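Local coordinates for replication protein B (Plasmid RSF1010, PDB 3H20) that acts as the primase of a broad-host-range plasmid, laying down primers on single-stranded DNA for a replication that proceeds exclusively in leading-strand mode, at residues 14-24 / 36-45; 144-152 / 162-170. All coordinates share one frame; numbering follows the deposited sequence.

Contact 1 (14-24 / 36-45); sequences LKAMGCERFDI and NREWSAAEVL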
loop_
_atom_site.group_PDB
_atom_site.type_symbol
_atom_site.label_atom_id
_atom_site.label_comp_id
_atom_site.label_asym_id
_atom_site.label_seq_id
_atom_site.Cartn_x
_atom_site.Cartn_y
_atom_site.Cartn_z
ATOM N N LEU A 14 1.375 -24.347 -15.273
ATOM C CA LEU A 14 1.708 -24.804 -13.905
ATOM C C LEU A 14 3.163 -25.273 -13.755
ATOM O O LEU A 14 3.814 -24.961 -12.750
ATOM C CB LEU A 14 0.755 -25.916 -13.420
ATOM C CG LEU A 14 -0.760 -25.637 -13.439
ATOM C CD1 LEU A 14 -1.568 -26.873 -13.009
ATOM C CD2 LEU A 14 -1.130 -24.434 -12.584
ATOM N N LYS A 15 3.668 -26.023 -14.735
ATOM C CA LYS A 15 5.058 -26.480 -14.688
ATOM C C LYS A 15 6.015 -25.298 -14.759
ATOM O O LYS A 15 6.991 -25.250 -14.000
ATOM C CB LYS A 15 5.374 -27.490 -15.805
ATOM C CG LYS A 15 6.853 -27.979 -15.814
ATOM C CD LYS A 15 7.147 -28.830 -17.047
ATOM C CE LYS A 15 8.640 -28.875 -17.376
ATOM N NZ LYS A 15 8.898 -29.829 -18.492
ATOM N N ALA A 16 5.725 -24.345 -15.654
ATOM C CA ALA A 16 6.594 -23.182 -15.860
ATOM C C ALA A 16 6.593 -22.279 -14.627
ATOM O O ALA A 16 7.622 -21.673 -14.272
ATOM C CB ALA A 16 6.152 -22.397 -17.084
ATOM N N MET A 17 5.433 -22.173 -13.989
ATOM C CA MET A 17 5.317 -21.421 -12.732
ATOM C C MET A 17 6.048 -22.163 -11.616
ATOM O O MET A 17 6.749 -21.553 -10.811
ATOM C CB MET A 17 3.857 -21.158 -12.382
ATOM C CG MET A 17 3.195 -20.089 -13.292
ATOM S SD MET A 17 1.442 -19.852 -12.929
ATOM C CE MET A 17 1.540 -18.741 -11.520
ATOM N N GLY A 18 5.891 -23.483 -11.584
ATOM C CA GLY A 18 6.688 -24.332 -10.714
ATOM C C GLY A 18 6.256 -24.470 -9.267
ATOM O O GLY A 18 6.926 -25.171 -8.501
ATOM N N CYS A 19 5.153 -23.825 -8.885
ATOM C CA CYS A 19 4.680 -23.883 -7.495
ATOM C C CYS A 19 4.062 -25.234 -7.145
ATOM O O CYS A 19 3.524 -25.936 -8.020
ATOM C CB CYS A 19 3.638 -22.793 -7.216
ATOM S SG CYS A 19 3.988 -21.200 -7.951
ATOM N N GLU A 20 4.128 -25.584 -5.862
ATOM C CA GLU A 20 3.382 -26.730 -5.346
ATOM C C GLU A 20 1.890 -26.418 -5.230
ATOM O O GLU A 20 1.051 -27.277 -5.520
ATOM C CB GLU A 20 3.940 -27.190 -3.995
ATOM C CG GLU A 20 5.383 -27.699 -4.057
ATOM C CD GLU A 20 5.526 -29.045 -4.767
ATOM O OE1 GLU A 20 4.494 -29.702 -5.069
ATOM O OE2 GLU A 20 6.683 -29.457 -5.014
ATOM N N ARG A 21 1.561 -25.196 -4.802
ATOM C CA ARG A 21 0.155 -24.805 -4.607
ATOM C C ARG A 21 -0.153 -23.422 -5.204
ATOM O O ARG A 21 0.716 -22.537 -5.230
ATOM C CB ARG A 21 -0.228 -24.851 -3.122
ATOM C CG ARG A 21 -0.091 -26.239 -2.463
ATOM C CD ARG A 21 -0.664 -26.276 -1.042
ATOM N NE ARG A 21 -2.127 -26.285 -1.021
ATOM C CZ ARG A 21 -2.888 -27.371 -1.160
ATOM N NH1 ARG A 21 -2.341 -28.572 -1.327
ATOM N NH2 ARG A 21 -4.206 -27.252 -1.122
ATOM N N PHE A 22 -1.398 -23.254 -5.660
ATOM C CA PHE A 22 -1.851 -22.064 -6.383
ATOM C C PHE A 22 -3.197 -21.576 -5.825
ATOM O O PHE A 22 -4.009 -22.385 -5.356
ATOM C CB PHE A 22 -2.079 -22.403 -7.869
ATOM C CG PHE A 22 -0.835 -22.880 -8.606
ATOM C CD1 PHE A 22 -0.492 -24.230 -8.627
ATOM C CD2 PHE A 22 -0.030 -21.970 -9.288
ATOM C CE1 PHE A 22 0.645 -24.673 -9.313
ATOM C CE2 PHE A 22 1.119 -22.392 -9.976
ATOM C CZ PHE A 22 1.450 -23.759 -9.989
ATOM N N ASP A 23 -3.437 -20.269 -5.901
ATOM C CA ASP A 23 -4.784 -19.730 -5.752
ATOM C C ASP A 23 -5.382 -19.629 -7.145
ATOM O O ASP A 23 -4.746 -19.091 -8.056
ATOM C CB ASP A 23 -4.769 -18.330 -5.131
ATOM C CG ASP A 23 -4.290 -18.331 -3.711
ATOM O OD1 ASP A 23 -4.577 -19.316 -2.983
ATOM O OD2 ASP A 23 -3.632 -17.343 -3.325
ATOM N N ILE A 24 -6.585 -20.164 -7.310
ATOM C CA ILE A 24 -7.340 -19.988 -8.544
ATOM C C ILE A 24 -8.503 -19.046 -8.242
ATOM O O ILE A 24 -9.258 -19.259 -7.293
ATOM C CB ILE A 24 -7.880 -21.333 -9.115
ATOM C CG1 ILE A 24 -6.735 -22.270 -9.544
ATOM C CG2 ILE A 24 -8.877 -21.095 -10.271
ATOM C CD1 ILE A 24 -5.861 -21.768 -10.714
ATOM N N ASN A 36 -12.533 -17.784 -4.695
ATOM C CA ASN A 36 -11.108 -18.093 -4.614
ATOM C C ASN A 36 -10.909 -19.470 -3.986
ATOM O O ASN A 36 -11.460 -19.747 -2.919
ATOM C CB ASN A 36 -10.360 -17.043 -3.787
ATOM C CG ASN A 36 -10.683 -15.615 -4.206
ATOM O OD1 ASN A 36 -11.665 -15.018 -3.744
ATOM N ND2 ASN A 36 -9.848 -15.060 -5.068
ATOM N N ARG A 37 -10.141 -20.330 -4.654
ATOM C CA ARG A 37 -9.798 -21.647 -4.102
ATOM C C ARG A 37 -8.288 -21.854 -4.094
ATOM O O ARG A 37 -7.596 -21.383 -4.989
ATOM C CB ARG A 37 -10.451 -22.783 -4.906
ATOM C CG ARG A 37 -11.929 -22.599 -5.300
ATOM C CD ARG A 37 -12.857 -22.402 -4.119
ATOM N NE ARG A 37 -12.759 -23.461 -3.118
ATOM C CZ ARG A 37 -13.320 -23.398 -1.914
ATOM N NH1 ARG A 37 -14.018 -22.327 -1.557
ATOM N NH2 ARG A 37 -13.183 -24.405 -1.060
ATOM N N GLU A 38 -7.780 -22.560 -3.085
ATOM C CA GLU A 38 -6.369 -22.944 -3.055
ATOM C C GLU A 38 -6.227 -24.440 -3.332
ATOM O O GLU A 38 -6.834 -25.271 -2.638
ATOM C CB GLU A 38 -5.706 -22.582 -1.720
ATOM C CG GLU A 38 -4.184 -22.807 -1.725
ATOM C CD GLU A 38 -3.572 -22.755 -0.333
ATOM O OE1 GLU A 38 -3.652 -21.695 0.329
ATOM O OE2 GLU A 38 -3.013 -23.783 0.102
ATOM N N TRP A 39 -5.409 -24.759 -4.336
ATOM C CA TRP A 39 -5.290 -26.116 -4.887
ATOM C C TRP A 39 -3.845 -26.466 -5.260
ATOM O O TRP A 39 -3.119 -25.608 -5.767
ATOM C CB TRP A 39 -6.119 -26.217 -6.178
ATOM C CG TRP A 39 -7.629 -26.242 -6.002
ATOM C CD1 TRP A 39 -8.328 -26.755 -4.954
ATOM C CD2 TRP A 39 -8.604 -25.779 -6.951
ATOM N NE1 TRP A 39 -9.684 -26.617 -5.176
ATOM C CE2 TRP A 39 -9.877 -26.028 -6.398
ATOM C CE3 TRP A 39 -8.520 -25.176 -8.219
ATOM C CZ2 TRP A 39 -11.068 -25.682 -7.058
ATOM C CZ3 TRP A 39 -9.706 -24.834 -8.878
ATOM C CH2 TRP A 39 -10.962 -25.095 -8.292
ATOM N N SER A 40 -3.445 -27.725 -5.060
ATOM C CA SER A 40 -2.203 -28.229 -5.674
ATOM C C SER A 40 -2.336 -28.175 -7.200
ATOM O O SER A 40 -3.449 -28.051 -7.721
ATOM C CB SER A 40 -1.904 -29.669 -5.222
ATOM O OG SER A 40 -2.927 -30.559 -5.640
ATOM N N ALA A 41 -1.215 -28.249 -7.913
ATOM C CA ALA A 41 -1.245 -28.365 -9.369
ATOM C C ALA A 41 -2.147 -29.523 -9.842
ATOM O O ALA A 41 -2.927 -29.362 -10.787
ATOM C CB ALA A 41 0.191 -28.512 -9.934
ATOM N N ALA A 42 -2.054 -30.677 -9.171
ATOM C CA ALA A 42 -2.899 -31.839 -9.475
ATOM C C ALA A 42 -4.388 -31.522 -9.311
ATOM O O ALA A 42 -5.228 -31.983 -10.113
ATOM C CB ALA A 42 -2.502 -33.038 -8.590
ATOM N N GLU A 43 -4.713 -30.749 -8.272
ATOM C CA GLU A 43 -6.093 -30.340 -8.005
ATOM C C GLU A 43 -6.617 -29.309 -9.023
ATOM O O GLU A 43 -7.800 -29.332 -9.364
ATOM C CB GLU A 43 -6.269 -29.845 -6.553
ATOM C CG GLU A 43 -6.043 -30.925 -5.488
ATOM C CD GLU A 43 -5.977 -30.382 -4.056
ATOM O OE1 GLU A 43 -5.598 -29.211 -3.857
ATOM O OE2 GLU A 43 -6.293 -31.145 -3.123
ATOM N N VAL A 44 -5.746 -28.422 -9.512
ATOM C CA VAL A 44 -6.117 -27.464 -10.571
ATOM C C VAL A 44 -6.562 -28.242 -11.823
ATOM O O VAL A 44 -7.633 -27.989 -12.378
ATOM C CB VAL A 44 -4.959 -26.494 -10.936
ATOM C CG1 VAL A 44 -5.391 -25.519 -12.045
ATOM C CG2 VAL A 44 -4.482 -25.701 -9.692
ATOM N N LEU A 45 -5.744 -29.210 -12.234
ATOM C CA LEU A 45 -6.073 -30.078 -13.364
ATOM C C LEU A 45 -7.336 -30.912 -13.135
ATOM O O LEU A 45 -8.164 -31.066 -14.048
ATOM C CB LEU A 45 -4.851 -30.951 -13.731
ATOM C CG LEU A 45 -3.710 -30.138 -14.394
ATOM C CD1 LEU A 45 -2.378 -30.894 -14.442
ATOM C CD2 LEU A 45 -4.091 -29.705 -15.813
HETATM O O HOH W 1 -4.194 -30.628 -1.199
HETATM O O HOH W 2 -6.550 -28.284 -1.493
HETATM O O HOH W 3 -3.517 -19.205 -0.643
#
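R21 and E38 form a salt bridge across the hairpin of strands 21-28 and 34-40, NE of R21 giving its hydrogen to OE2 of E38 at 2.9 Å on the lone pair turned away from OE1. A bend at chi3 (75°) of R21 folds the guanidinium back over the partner strand, where S40 N lies above one face. Its NH2 makes a long salt bridge of 3.6 Å with E43 OE1, and water 2 also links these two atoms. That OE1 accepts from S40 N as well, while E43 N is capped by S40 OG at 3.2 Å: a capping box starting helix 41-46. Beyond E38, one water donates to both E38 OE1 and D23 OD1; D23 OD2 has salt bridges to R141 and R64. Four antiparallel backbone bonds, among them I24 N to R37 O at 2.8 Å, fix the register.

The face of F22, I24 and W39 is mostly apolar. I24 CG1 meets W39 CE3 at 3.7 Å, the two side chains crossing near a right angle. CB of A41 touches the edge of the F22 ring at CE1 (3.9 Å), and L14, whose CD2 sits over the centre of that ring, sends CD1 among A41, V44 and L45. The hairpin is thus two-faced: charges and waters supplement the backbone bonds and tie R21 to the start of helix 41-46, while apolar side chains pack it against helices 6-17 and 41-46.

Contact 2 (144-152 / 162-170); sequences GRLAGFTNR and YQPWVLLRE. With DPO (diphosphate), chain E.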
loop_
_atom_site.group_PDB
_atom_site.type_symbol
_atom_site.label_atom_id
_atom_site.label_comp_id
_atom_site.label_asym_id
_atom_site.label_seq_id
_atom_site.Cartn_x
_atom_site.Cartn_y
_atom_site.Cartn_z
ATOM N N GLY A 144 -2.688 -13.171 -12.101
ATOM C CA GLY A 144 -2.614 -13.209 -13.550
ATOM C C GLY A 144 -3.684 -14.090 -14.163
ATOM O O GLY A 144 -4.465 -14.722 -13.451
ATOM N N ARG A 145 -3.720 -14.133 -15.491
ATOM C CA ARG A 145 -4.671 -14.977 -16.205
ATOM C C ARG A 145 -4.141 -16.399 -16.353
ATOM O O ARG A 145 -2.946 -16.609 -16.561
ATOM C CB ARG A 145 -4.985 -14.386 -17.581
ATOM C CG ARG A 145 -5.714 -13.054 -17.532
ATOM C CD ARG A 145 -7.117 -13.212 -16.968
ATOM N NE ARG A 145 -7.993 -12.112 -17.360
ATOM C CZ ARG A 145 -9.141 -12.266 -18.011
ATOM N NH1 ARG A 145 -9.874 -11.206 -18.326
ATOM N NH2 ARG A 145 -9.558 -13.479 -18.346
ATOM N N LEU A 146 -5.039 -17.374 -16.247
ATOM C CA LEU A 146 -4.709 -18.758 -16.563
ATOM C C LEU A 146 -5.030 -19.082 -18.019
ATOM O O LEU A 146 -6.144 -18.846 -18.486
ATOM C CB LEU A 146 -5.458 -19.714 -15.635
ATOM C CG LEU A 146 -5.183 -21.206 -15.830
ATOM C CD1 LEU A 146 -3.775 -21.558 -15.372
ATOM C CD2 LEU A 146 -6.215 -22.046 -15.094
ATOM N N ALA A 147 -4.047 -19.624 -18.730
ATOM C CA ALA A 147 -4.209 -19.940 -20.144
ATOM C C ALA A 147 -5.228 -21.057 -20.346
ATOM O O ALA A 147 -5.420 -21.900 -19.470
ATOM C CB ALA A 147 -2.872 -20.322 -20.759
ATOM N N GLY A 148 -5.877 -21.057 -21.506
ATOM C CA GLY A 148 -6.797 -22.146 -21.879
ATOM C C GLY A 148 -8.271 -21.778 -21.767
ATOM O O GLY A 148 -9.150 -22.640 -21.942
ATOM N N PHE A 149 -8.534 -20.505 -21.470
ATOM C CA PHE A 149 -9.884 -20.001 -21.204
ATOM C C PHE A 149 -10.159 -18.732 -22.006
ATOM O O PHE A 149 -9.232 -18.037 -22.425
ATOM C CB PHE A 149 -10.064 -19.738 -19.691
ATOM C CG PHE A 149 -9.910 -20.969 -18.848
ATOM C CD1 PHE A 149 -10.962 -21.886 -18.727
ATOM C CD2 PHE A 149 -8.699 -21.248 -18.220
ATOM C CE1 PHE A 149 -10.812 -23.049 -17.969
ATOM C CE2 PHE A 149 -8.540 -22.407 -17.465
ATOM C CZ PHE A 149 -9.601 -23.307 -17.336
ATOM N N THR A 150 -11.433 -18.438 -22.240
ATOM C CA THR A 150 -11.802 -17.197 -22.914
ATOM C C THR A 150 -11.751 -16.009 -21.950
ATOM O O THR A 150 -12.092 -16.145 -20.771
ATOM C CB THR A 150 -13.213 -17.266 -23.508
ATOM O OG1 THR A 150 -14.126 -17.676 -22.481
ATOM C CG2 THR A 150 -13.272 -18.265 -24.647
ATOM N N ASN A 151 -11.313 -14.860 -22.467
ATOM C CA ASN A 151 -11.347 -13.583 -21.756
ATOM C C ASN A 151 -12.758 -13.007 -21.882
ATOM O O ASN A 151 -13.175 -12.592 -22.967
ATOM C CB ASN A 151 -10.296 -12.631 -22.352
ATOM C CG ASN A 151 -10.116 -11.343 -21.544
ATOM O OD1 ASN A 151 -11.081 -10.745 -21.069
ATOM N ND2 ASN A 151 -8.868 -10.890 -21.427
ATOM N N ARG A 152 -13.492 -13.006 -20.772
ATOM C CA ARG A 152 -14.917 -12.655 -20.762
ATOM C C ARG A 152 -15.190 -11.180 -20.448
ATOM O O ARG A 152 -16.322 -10.702 -20.579
ATOM C CB ARG A 152 -15.661 -13.550 -19.763
ATOM C CG ARG A 152 -15.781 -15.006 -20.190
ATOM C CD ARG A 152 -16.828 -15.146 -21.284
ATOM N NE ARG A 152 -16.834 -16.488 -21.855
ATOM C CZ ARG A 152 -17.507 -16.837 -22.948
ATOM N NH1 ARG A 152 -18.241 -15.942 -23.599
ATOM N NH2 ARG A 152 -17.448 -18.090 -23.389
ATOM N N TYR A 162 -15.688 -15.044 -30.958
ATOM C CA TYR A 162 -15.498 -13.596 -31.054
ATOM C C TYR A 162 -14.795 -13.054 -29.813
ATOM O O TYR A 162 -14.050 -12.080 -29.889
ATOM C CB TYR A 162 -16.839 -12.887 -31.264
ATOM N N GLN A 163 -15.048 -13.697 -28.675
ATOM C CA GLN A 163 -14.366 -13.389 -27.420
ATOM C C GLN A 163 -12.970 -14.013 -27.455
ATOM O O GLN A 163 -12.846 -15.196 -27.765
ATOM C CB GLN A 163 -15.172 -13.980 -26.258
ATOM C CG GLN A 163 -15.066 -13.224 -24.953
ATOM C CD GLN A 163 -15.644 -11.814 -25.026
ATOM O OE1 GLN A 163 -16.626 -11.557 -25.730
ATOM N NE2 GLN A 163 -15.029 -10.893 -24.293
ATOM N N PRO A 164 -11.913 -13.229 -27.140
ATOM C CA PRO A 164 -10.559 -13.752 -27.343
ATOM C C PRO A 164 -10.145 -14.831 -26.345
ATOM O O PRO A 164 -10.599 -14.831 -25.200
ATOM C CB PRO A 164 -9.667 -12.515 -27.181
ATOM C CG PRO A 164 -10.458 -11.565 -26.365
ATOM C CD PRO A 164 -11.908 -11.861 -26.590
ATOM N N TRP A 165 -9.272 -15.727 -26.796
ATOM C CA TRP A 165 -8.718 -16.792 -25.964
ATOM C C TRP A 165 -7.427 -16.359 -25.274
ATOM O O TRP A 165 -6.595 -15.675 -25.877
ATOM C CB TRP A 165 -8.454 -18.025 -26.821
ATOM C CG TRP A 165 -9.697 -18.771 -27.121
ATOM C CD1 TRP A 165 -10.552 -18.567 -28.165
ATOM C CD2 TRP A 165 -10.253 -19.831 -26.343
ATOM N NE1 TRP A 165 -11.610 -19.450 -28.090
ATOM C CE2 TRP A 165 -11.444 -20.240 -26.981
ATOM C CE3 TRP A 165 -9.852 -20.487 -25.171
ATOM C CZ2 TRP A 165 -12.238 -21.269 -26.482
ATOM C CZ3 TRP A 165 -10.638 -21.509 -24.680
ATOM C CH2 TRP A 165 -11.820 -21.889 -25.333
ATOM N N VAL A 166 -7.269 -16.755 -24.010
ATOM C CA VAL A 166 -6.027 -16.506 -23.268
ATOM C C VAL A 166 -5.015 -17.612 -23.620
ATOM O O VAL A 166 -5.268 -18.793 -23.380
ATOM C CB VAL A 166 -6.290 -16.448 -21.733
ATOM C CG1 VAL A 166 -5.001 -16.172 -20.944
ATOM C CG2 VAL A 166 -7.351 -15.391 -21.411
ATOM N N LEU A 167 -3.879 -17.226 -24.199
ATOM C CA LEU A 167 -2.931 -18.206 -24.760
ATOM C C LEU A 167 -1.598 -18.220 -24.031
ATOM O O LEU A 167 -1.077 -17.160 -23.695
ATOM C CB LEU A 167 -2.678 -17.913 -26.242
ATOM C CG LEU A 167 -3.940 -17.839 -27.118
ATOM C CD1 LEU A 167 -3.627 -17.246 -28.488
ATOM C CD2 LEU A 167 -4.617 -19.190 -27.255
ATOM N N LEU A 168 -1.046 -19.415 -23.810
ATOM C CA LEU A 168 0.324 -19.543 -23.300
ATOM C C LEU A 168 1.311 -19.455 -24.463
ATOM O O LEU A 168 1.376 -20.358 -25.287
ATOM C CB LEU A 168 0.520 -20.875 -22.560
ATOM C CG LEU A 168 1.850 -21.069 -21.818
ATOM C CD1 LEU A 168 1.961 -20.131 -20.613
ATOM C CD2 LEU A 168 1.983 -22.539 -21.383
ATOM N N ARG A 169 2.088 -18.379 -24.509
ATOM C CA ARG A 169 2.968 -18.096 -25.660
ATOM C C ARG A 169 4.389 -18.643 -25.503
ATOM O O ARG A 169 5.028 -19.038 -26.483
ATOM C CB ARG A 169 3.003 -16.586 -25.956
ATOM C CG ARG A 169 1.687 -16.040 -26.505
ATOM C CD ARG A 169 1.168 -16.933 -27.628
ATOM N NE ARG A 169 0.326 -16.222 -28.579
ATOM C CZ ARG A 169 -0.340 -16.799 -29.579
ATOM N NH1 ARG A 169 -0.273 -18.119 -29.757
ATOM N NH2 ARG A 169 -1.073 -16.054 -30.409
ATOM N N GLU A 170 4.889 -18.634 -24.274
ATOM C CA GLU A 170 6.166 -19.292 -23.956
ATOM C C GLU A 170 6.194 -19.710 -22.486
ATOM O O GLU A 170 5.428 -19.186 -21.675
ATOM C CB GLU A 170 7.389 -18.460 -24.377
ATOM C CG GLU A 170 7.622 -17.188 -23.646
ATOM C CD GLU A 170 8.926 -16.522 -24.084
ATOM O OE1 GLU A 170 8.897 -15.768 -25.087
ATOM O OE2 GLU A 170 9.972 -16.771 -23.434
HETATM P P1 DPO E . -8.047 -8.383 -16.073
HETATM O O1 DPO E . -7.703 -6.810 -16.013
HETATM O O2 DPO E . -9.173 -8.658 -15.108
HETATM O O3 DPO E . -6.749 -9.150 -15.935
HETATM O O4 DPO E . -8.616 -8.557 -17.578
HETATM P P2 DPO E . -7.809 -8.048 -18.884
HETATM O O5 DPO E . -7.812 -6.541 -18.775
HETATM O O6 DPO E . -6.449 -8.705 -18.754
HETATM O O7 DPO E . -8.633 -8.555 -20.039
#
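R145 and N151, backed by V166 and P164, grip the bound diphosphate from a loop that runs antiparallel to 162-170 and is joined to it by a single beta bridge, T150 with W165. NH1 of R145 gives a nearly straight bond (170°) to the diphosphate's bridging oxygen O4 at 3.0 Å, and ND2 of N151 reaches terminal oxygen O7 at 2.7 Å; Y62 and K153 complete the pocket. Since primer synthesis releases diphosphate, the site is consistent with a place for the leaving group or the nucleotide's phosphates.

The second shell fixes both side chains. D60 makes a salt bridge with R145 NH2, and CG1 of V166 lies against R145 CB at 3.8 Å. The N151 amide reaches the ligand because chi1 (-172°) swings CG to the far side from the backbone N; T100 O takes a bond from its ND2 and K153 N gives one to its OD1, settling which way the amide is flipped. Replacing R145 with a methionine would probably leave O4 without this donor and D60 without its charged mate.

Farther out the backbones lock together. P164 O accepts from N151 N at 2.8 Å, directly behind the ligand-binding amide, while V166 is held twice, its N by F149 O and its O by G148 N. G148, at positive phi, turns the chain between A147 and F149. Over the six-membered ring of W165 lies the methyl of T150, CG2 3.6 Å from the ring centroid and 14° off its normal, a CH-pi contact.

Overall arrangement
Contacts 1 and 2, their centres about 17 Å apart, lie in one N-terminal domain and reach the same antiparallel sheet from its two edges: 36-40 belongs to one outermost strand and 144-145 to the other, with 21-28 and 59-65 between. Segment 162-170 leads instead into the second sheet, so contact 2 ties the two sheets where contact 1 ties a hairpin to its flanking helices. Helix 6-17 supplies L14 to contact 1 and packs on L146, F149 and L168 of contact 2. Both are partly buried, contact 2 the more so, and both use backbone bonds; their side chains differ, a salt-bridge and water network near the surface in contact 1, an anion site in contact 2.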